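Local atomic coordinates of lantibiotic dehydratase (Microbispora corallina, PDB entry 5EHK), a protein that probably dehydrates serine and threonine residues of the NAI-107 precursor peptide, in a reaction that depends on tRNA. Residues 440-445 / 640-645; 573-578 / 644-649. All coordinates share one frame; numbering follows the deposited sequence.

Contact 1 (440-445 / 640-645); sequences GYKWPP and SAFAQA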
# COMPACT_ATOMS: atom_id res chain seq x y z
N GLY A 440 9.15 -9.26 -6.19
CA GLY A 440 8.66 -10.60 -6.02
C GLY A 440 9.55 -11.65 -6.64
O GLY A 440 9.39 -12.82 -6.35
N TYR A 441 10.47 -11.25 -7.50
CA TYR A 441 11.32 -12.25 -8.13
C TYR A 441 12.20 -12.93 -7.07
O TYR A 441 12.77 -12.26 -6.21
CB TYR A 441 12.15 -11.65 -9.26
CG TYR A 441 11.45 -11.55 -10.61
CD1 TYR A 441 12.08 -11.97 -11.77
CD2 TYR A 441 10.15 -11.03 -10.73
CE1 TYR A 441 11.47 -11.88 -13.00
CE2 TYR A 441 9.53 -10.94 -11.97
CZ TYR A 441 10.21 -11.37 -13.10
OH TYR A 441 9.64 -11.29 -14.33
N LYS A 442 12.27 -14.25 -7.11
CA LYS A 442 12.87 -15.01 -6.03
C LYS A 442 14.37 -15.29 -6.23
O LYS A 442 15.08 -15.59 -5.26
CB LYS A 442 12.07 -16.31 -5.78
CG LYS A 442 10.60 -16.08 -5.27
CD LYS A 442 9.73 -17.38 -5.21
CE LYS A 442 9.43 -17.90 -3.80
NZ LYS A 442 8.29 -17.20 -3.10
N TRP A 443 14.88 -15.17 -7.46
CA TRP A 443 16.21 -15.75 -7.76
C TRP A 443 17.14 -14.89 -8.62
O TRP A 443 17.20 -15.06 -9.83
CB TRP A 443 16.06 -17.14 -8.40
CG TRP A 443 15.22 -18.06 -7.54
CD1 TRP A 443 13.89 -18.42 -7.73
CD2 TRP A 443 15.63 -18.70 -6.32
NE1 TRP A 443 13.47 -19.25 -6.71
CE2 TRP A 443 14.52 -19.43 -5.83
CE3 TRP A 443 16.82 -18.73 -5.60
CZ2 TRP A 443 14.58 -20.18 -4.66
CZ3 TRP A 443 16.88 -19.48 -4.44
CH2 TRP A 443 15.77 -20.19 -3.99
N PRO A 444 17.91 -13.99 -7.98
CA PRO A 444 17.96 -13.64 -6.55
C PRO A 444 16.80 -12.79 -6.10
O PRO A 444 16.15 -12.15 -6.92
CB PRO A 444 19.23 -12.78 -6.44
CG PRO A 444 19.39 -12.19 -7.80
CD PRO A 444 18.94 -13.27 -8.75
N PRO A 445 16.52 -12.80 -4.80
CA PRO A 445 15.36 -12.02 -4.36
C PRO A 445 15.52 -10.52 -4.64
O PRO A 445 16.54 -9.90 -4.40
CB PRO A 445 15.23 -12.35 -2.86
CG PRO A 445 16.32 -13.23 -2.52
CD PRO A 445 17.04 -13.69 -3.75
N SER A 640 6.93 -23.82 -13.02
CA SER A 640 6.56 -22.49 -12.57
C SER A 640 7.73 -21.51 -12.60
O SER A 640 8.62 -21.60 -11.76
CB SER A 640 6.08 -22.57 -11.13
OG SER A 640 5.86 -21.27 -10.60
N ALA A 641 7.71 -20.56 -13.53
CA ALA A 641 8.80 -19.57 -13.58
C ALA A 641 8.92 -18.79 -12.26
O ALA A 641 10.03 -18.50 -11.79
CB ALA A 641 8.63 -18.63 -14.77
N PHE A 642 7.77 -18.48 -11.66
CA PHE A 642 7.70 -17.74 -10.41
C PHE A 642 8.50 -18.42 -9.31
O PHE A 642 9.34 -17.80 -8.64
CB PHE A 642 6.22 -17.59 -10.02
CG PHE A 642 5.98 -17.00 -8.66
CD1 PHE A 642 6.09 -15.63 -8.44
CD2 PHE A 642 5.60 -17.83 -7.59
CE1 PHE A 642 5.84 -15.07 -7.19
CE2 PHE A 642 5.35 -17.28 -6.32
CZ PHE A 642 5.47 -15.90 -6.13
N ALA A 643 8.29 -19.71 -9.15
CA ALA A 643 8.89 -20.43 -8.05
C ALA A 643 10.21 -21.08 -8.38
O ALA A 643 10.98 -21.37 -7.49
CB ALA A 643 7.91 -21.48 -7.51
N GLN A 644 10.47 -21.34 -9.65
CA GLN A 644 11.56 -22.23 -9.99
C GLN A 644 12.58 -21.65 -10.93
O GLN A 644 13.54 -22.35 -11.26
CB GLN A 644 11.03 -23.49 -10.66
CG GLN A 644 9.99 -24.22 -9.89
CD GLN A 644 10.51 -24.74 -8.57
OE1 GLN A 644 11.71 -25.06 -8.43
NE2 GLN A 644 9.62 -24.81 -7.59
N ALA A 645 12.36 -20.44 -11.46
CA ALA A 645 13.25 -19.94 -12.52
C ALA A 645 14.22 -18.85 -12.13
O ALA A 645 13.84 -17.89 -11.45
CB ALA A 645 12.46 -19.51 -13.74
O HOH W 1 10.59 -15.32 -9.33
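Helix 641-644, a single short turn following strand 629-634, turns the carbonyl ends of Phe-642 and Ala-643 toward Lys-442 and Trp-443 of the long loop between strand 423-424 and helix 460-471. The indole of Trp-443 comes edge-on: NE1 gives a weak hydrogen bond to Ala-643 O (3.4 Å, N-H...O angle 145°), the acceptor lying near the ring plane. Holding CG beside its backbone N (chi1 -54°), Trp-443 also brings CD1 to 3.8 Å from Ala-645 O. The second link is indirect: one water accepts from Lys-442 N at 3.0 Å and donates to Phe-642 O at 2.9 Å. At its far end the short helix is N-capped by Ser-640, whose OG receives Ala-643 N at 3.2 Å. The aliphatic part of Lys-442 runs alongside the same turn, with CD 3.5 Å from Phe-642 O; the chain then bends at chi3 and chi4, carrying NZ to 4.3 Å from CZ of Phe-642, obliquely to that ring. The phenyl group, which also packs on Arg-650 of helix 647-656, meets Gly-440 as well, its CE1 standing 4.3 Å from Gly-440 O.

Contact 2 (573-578 / 644-649); sequences IPRSGR and QAPNPA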
# COMPACT_ATOMS: atom_id res chain seq x y z
N ILE A 573 17.37 -24.23 -15.90
CA ILE A 573 17.44 -25.25 -14.87
C ILE A 573 16.56 -24.88 -13.69
O ILE A 573 16.68 -23.80 -13.12
CB ILE A 573 18.90 -25.52 -14.42
CG1 ILE A 573 18.92 -26.70 -13.45
CG2 ILE A 573 19.51 -24.27 -13.79
CD1 ILE A 573 18.47 -28.01 -14.08
N PRO A 574 15.60 -25.75 -13.34
CA PRO A 574 14.74 -25.32 -12.23
C PRO A 574 15.46 -25.40 -10.89
O PRO A 574 16.45 -26.13 -10.77
CB PRO A 574 13.57 -26.31 -12.30
CG PRO A 574 13.59 -26.84 -13.73
CD PRO A 574 15.04 -26.88 -14.10
N ARG A 575 14.97 -24.67 -9.89
CA ARG A 575 15.64 -24.52 -8.60
C ARG A 575 15.51 -25.79 -7.77
O ARG A 575 16.40 -26.13 -7.01
CB ARG A 575 15.09 -23.31 -7.84
CG ARG A 575 15.97 -22.78 -6.72
CD ARG A 575 17.43 -22.60 -7.16
NE ARG A 575 17.73 -21.26 -7.66
CZ ARG A 575 17.82 -20.91 -8.95
NH1 ARG A 575 17.64 -21.80 -9.94
NH2 ARG A 575 18.09 -19.65 -9.25
N SER A 576 14.39 -26.49 -7.92
CA SER A 576 14.17 -27.74 -7.21
C SER A 576 14.24 -28.95 -8.15
O SER A 576 13.89 -28.87 -9.34
CB SER A 576 12.83 -27.70 -6.47
OG SER A 576 11.78 -28.22 -7.26
N GLY A 577 14.70 -30.07 -7.59
CA GLY A 577 14.87 -31.32 -8.33
C GLY A 577 13.55 -31.94 -8.75
O GLY A 577 13.50 -32.76 -9.67
N ARG A 578 12.47 -31.59 -8.06
CA ARG A 578 11.14 -32.05 -8.46
C ARG A 578 10.75 -31.43 -9.81
O ARG A 578 10.36 -32.13 -10.74
CB ARG A 578 10.10 -31.63 -7.43
CG ARG A 578 8.69 -32.13 -7.75
CD ARG A 578 7.96 -32.58 -6.48
NE ARG A 578 7.72 -31.46 -5.57
CZ ARG A 578 7.60 -31.57 -4.24
NH1 ARG A 578 7.72 -32.76 -3.65
NH2 ARG A 578 7.37 -30.49 -3.51
N GLN A 644 10.47 -21.34 -9.65
CA GLN A 644 11.56 -22.23 -9.99
C GLN A 644 12.58 -21.65 -10.93
O GLN A 644 13.54 -22.35 -11.26
CB GLN A 644 11.03 -23.49 -10.66
CG GLN A 644 9.99 -24.22 -9.89
CD GLN A 644 10.51 -24.74 -8.57
OE1 GLN A 644 11.71 -25.06 -8.43
NE2 GLN A 644 9.62 -24.81 -7.59
N ALA A 645 12.36 -20.44 -11.46
CA ALA A 645 13.25 -19.94 -12.52
C ALA A 645 14.22 -18.85 -12.13
O ALA A 645 13.84 -17.89 -11.45
CB ALA A 645 12.46 -19.51 -13.74
N PRO A 646 15.47 -18.97 -12.60
CA PRO A 646 16.41 -17.85 -12.49
C PRO A 646 15.78 -16.59 -13.10
O PRO A 646 15.04 -16.71 -14.09
CB PRO A 646 17.64 -18.32 -13.31
CG PRO A 646 17.17 -19.49 -14.11
CD PRO A 646 16.06 -20.13 -13.30
N ASN A 647 16.03 -15.43 -12.49
CA ASN A 647 15.37 -14.19 -12.92
C ASN A 647 15.33 -13.88 -14.42
O ASN A 647 14.28 -13.54 -14.95
CB ASN A 647 15.86 -12.97 -12.13
CG ASN A 647 15.44 -13.01 -10.68
OD1 ASN A 647 14.56 -13.79 -10.29
ND2 ASN A 647 16.08 -12.18 -9.85
N PRO A 648 16.47 -14.00 -15.12
CA PRO A 648 16.37 -13.64 -16.53
C PRO A 648 15.40 -14.53 -17.29
O PRO A 648 14.66 -14.05 -18.15
CB PRO A 648 17.80 -13.85 -17.05
CG PRO A 648 18.66 -13.73 -15.82
CD PRO A 648 17.85 -14.30 -14.70
N ALA A 649 15.41 -15.81 -16.94
CA ALA A 649 14.51 -16.78 -17.54
C ALA A 649 13.09 -16.36 -17.27
O ALA A 649 12.25 -16.36 -18.17
CB ALA A 649 14.77 -18.18 -16.95
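Gln-644, at the end of helix 641-644, meets Arg-575 and Ser-576 with both its backbone and its side-chain carbonyl. Its backbone O takes a weak hydrogen bond from Arg-575 N (3.1 Å, N-H...O angle 132°) and a CA-H...O contact from Pro-574 CA at 3.3 Å. The side chain, with CG beside the backbone N and a further bend at chi2, runs alongside residues 574-576, its CB 4.1 Å from CB of Pro-574. That path carries OE1 to Ser-576 N, a 3.1 Å bond whose donor stands nearly in line with the amide C=O (167° at the oxygen). Ser-576 OG adds a weak bond to the same OE1, while also making a weak bond to Ala-579 N as the N-cap of helix 577-580. Ala-645 points its methyl away from residues 573-578, and it packs on Phe-572 of strand 566-572. Pro-646 then sets ring atom CD 3.7 Å from Ile-573 O and 4.1 Å from Arg-575 NH1. The arginine reaches it with CG anti to the backbone N (chi1 -161°) and bends at chi2 and chi3, the guanidinium lying oblique to the proline and having Ile-573 O at its edge, in plane. Past Pro-646, the N-cap residue, helix 647-656 begins, and Ala-649 packs on Val-570 and Phe-572. The contact thus fastens the connection between two successive helices to the segment leaving strand 566-572, the neighbour of strand 629-634 in a mixed sheet. Two carbonyl oxygens of one glutamine accept from consecutive backbone N-H groups, so the polar part of the contact rests mainly on main-chain donors, the bond from Arg-575 N being the weaker of the two, with the arginine and proline adding packing beside it.

Contacts 1 and 2 lie with centres about 7 Å apart and share Gln-644 and Ala-645, where helix 641-644 gives way to helix 647-656. Contact 1 joins this junction to loop 440-445, contact 2 to residues 573-578. Asn-647 ties the two together: its backbone N lies 2.9 Å from Trp-443 O and its ND2 2.9 Å from Pro-444 O, both probable hydrogen bonds, while its OD1 accepts from Trp-443 N. Trp-443 and Arg-575 form a cation-pi pair as a second bridge, and Arg-575 NH2 also packs 3.3 Å from Trp-443 CB. Pro-444 of the same loop packs on Arg-829 of the second subunit.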